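Local coordinates for protein flavodoxin (Streptococcus pneumoniae serotype 4, PDB 5LJL) that binds FMN and probably serves as a low-potential electron donor to a number of redox enzymes, at residues D51-A56 and R108-T113. Sequence-based numbering, arbitrary orientation.
Sequences DIAIVA and RVFVST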
# COMPACT_ATOMS: atom_id res chain seq x y z
N ASP A 51 -2.04 -13.28 -2.60
CA ASP A 51 -3.15 -12.99 -3.54
C ASP A 51 -3.33 -11.50 -3.69
O ASP A 51 -3.75 -11.02 -4.78
CB ASP A 51 -4.41 -13.61 -3.00
CG ASP A 51 -4.26 -15.13 -2.79
OD1 ASP A 51 -4.33 -15.59 -1.62
OD2 ASP A 51 -4.04 -15.83 -3.79
N ILE A 52 -3.09 -10.75 -2.61
CA ILE A 52 -3.23 -9.27 -2.64
C ILE A 52 -1.93 -8.68 -2.21
O ILE A 52 -1.33 -9.14 -1.24
CB ILE A 52 -4.35 -8.78 -1.69
CG1 ILE A 52 -5.74 -9.18 -2.25
CG2 ILE A 52 -4.27 -7.26 -1.43
CD1 ILE A 52 -6.80 -9.15 -1.18
N ALA A 53 -1.46 -7.71 -2.97
CA ALA A 53 -0.24 -6.89 -2.67
C ALA A 53 -0.62 -5.43 -2.41
O ALA A 53 -1.20 -4.83 -3.32
CB ALA A 53 0.74 -6.95 -3.83
N ILE A 54 -0.24 -4.87 -1.26
CA ILE A 54 -0.55 -3.48 -0.89
C ILE A 54 0.75 -2.78 -0.46
O ILE A 54 1.54 -3.35 0.35
CB ILE A 54 -1.61 -3.41 0.21
CG1 ILE A 54 -2.96 -4.02 -0.24
CG2 ILE A 54 -1.78 -2.00 0.74
CD1 ILE A 54 -3.87 -4.39 0.85
N VAL A 55 0.93 -1.56 -0.97
CA VAL A 55 1.96 -0.65 -0.49
C VAL A 55 1.27 0.52 0.18
O VAL A 55 0.33 1.09 -0.39
CB VAL A 55 2.92 -0.15 -1.60
CG1 VAL A 55 3.73 1.04 -1.16
CG2 VAL A 55 3.76 -1.33 -2.08
N ALA A 56 1.77 0.83 1.37
CA ALA A 56 1.38 2.04 2.10
C ALA A 56 2.62 2.90 2.23
O ALA A 56 3.60 2.49 2.87
CB ALA A 56 0.83 1.62 3.48
N ARG A 108 1.68 3.28 -10.44
CA ARG A 108 2.23 3.06 -11.79
C ARG A 108 3.17 1.90 -11.87
O ARG A 108 3.11 1.12 -12.83
CB ARG A 108 2.88 4.36 -12.31
CG ARG A 108 1.89 5.47 -12.53
CD ARG A 108 1.11 5.36 -13.85
NE ARG A 108 0.45 6.66 -14.19
CZ ARG A 108 0.28 7.19 -15.42
NH1 ARG A 108 0.70 6.58 -16.53
NH2 ARG A 108 -0.32 8.38 -15.54
N VAL A 109 4.05 1.74 -10.90
CA VAL A 109 4.94 0.61 -10.89
C VAL A 109 4.18 -0.71 -10.79
O VAL A 109 4.54 -1.70 -11.50
CB VAL A 109 6.13 0.77 -9.90
CG1 VAL A 109 5.74 0.44 -8.50
CG2 VAL A 109 7.27 -0.17 -10.32
N PHE A 110 3.12 -0.77 -9.97
CA PHE A 110 2.28 -1.96 -9.95
C PHE A 110 1.60 -2.27 -11.33
O PHE A 110 1.61 -3.46 -11.78
CB PHE A 110 1.22 -1.88 -8.86
CG PHE A 110 1.67 -2.39 -7.52
CD1 PHE A 110 2.00 -3.73 -7.33
CD2 PHE A 110 1.58 -1.56 -6.41
CE1 PHE A 110 2.32 -4.20 -6.08
CE2 PHE A 110 1.83 -2.05 -5.11
CZ PHE A 110 2.23 -3.37 -4.96
N VAL A 111 1.13 -1.24 -11.98
CA VAL A 111 0.51 -1.39 -13.34
C VAL A 111 1.58 -2.09 -14.24
O VAL A 111 1.25 -3.05 -14.97
CB VAL A 111 0.15 -0.09 -13.99
CG1 VAL A 111 -0.21 -0.37 -15.46
CG2 VAL A 111 -1.02 0.58 -13.32
N SER A 112 2.81 -1.60 -14.13
CA SER A 112 3.91 -2.10 -15.01
C SER A 112 4.22 -3.59 -14.83
O SER A 112 4.70 -4.20 -15.77
CB SER A 112 5.15 -1.22 -14.92
OG SER A 112 6.01 -1.50 -13.80
N THR A 113 3.95 -4.17 -13.65
CA THR A 113 4.18 -5.56 -13.35
C THR A 113 3.12 -6.52 -13.90
O THR A 113 3.33 -7.74 -13.90
CB THR A 113 4.22 -5.84 -11.84
OG1 THR A 113 2.90 -5.71 -11.24
CG2 THR A 113 5.26 -4.99 -11.11
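A53 of strand 52-56 and F110 of helix 101-113 bring their backbones closest, yet their CA atoms are still 9.1 Å apart, a gap that side chains alone span. No hydrogen bond crosses it, and the 134 Å² buried between the segments comes almost wholly from A53, V55 and F110.

The strand alternates its side chains, so A53 and V55 point at the helix while I54 points the other way. F110 reaches in with the far end of its ring. CE1 of F110 lies 3.9 Å from CB of A53. On the other side of the ring, CE2 of F110 is 3.7 Å from CG2 of V55, and CZ of F110, between the two, comes near both methyls. Each methyl approaches the ring obliquely. V55 sets its CG1 anti to the backbone N (chi1 165°), which leaves CG2, beside that nitrogen, as the branch that meets the ring. Small A53 lets the bulky phenyl come close to the strand, V55 adds a branched apolar wall suited to a buried β-strand, and the long, flat phenyl of F110 spans the distance and brings no polar group of its own into the core.

Near the helix end, T113 and S112 turn their hydroxyls back on the backbone. T113 OG1 donates to F110 O at 2.6 Å, in the carbonyl plane and on a lone pair; the same oxygen also accepts from T113 N. S112 OG donates to V109 O at 2.7 Å, tilted 18° from the carbonyl plane.

In this flavodoxin-like α/β/α sandwich, strand 52-56 is the middle member of the parallel sheet. Helix 101-113 packs on one face, where F110 also stacks on Y86 and touches V88 of strand 85-92, and M69 of helix 67-77 meets V55. On the opposite face, I54 packs against V23 and L27 of helix 15-29.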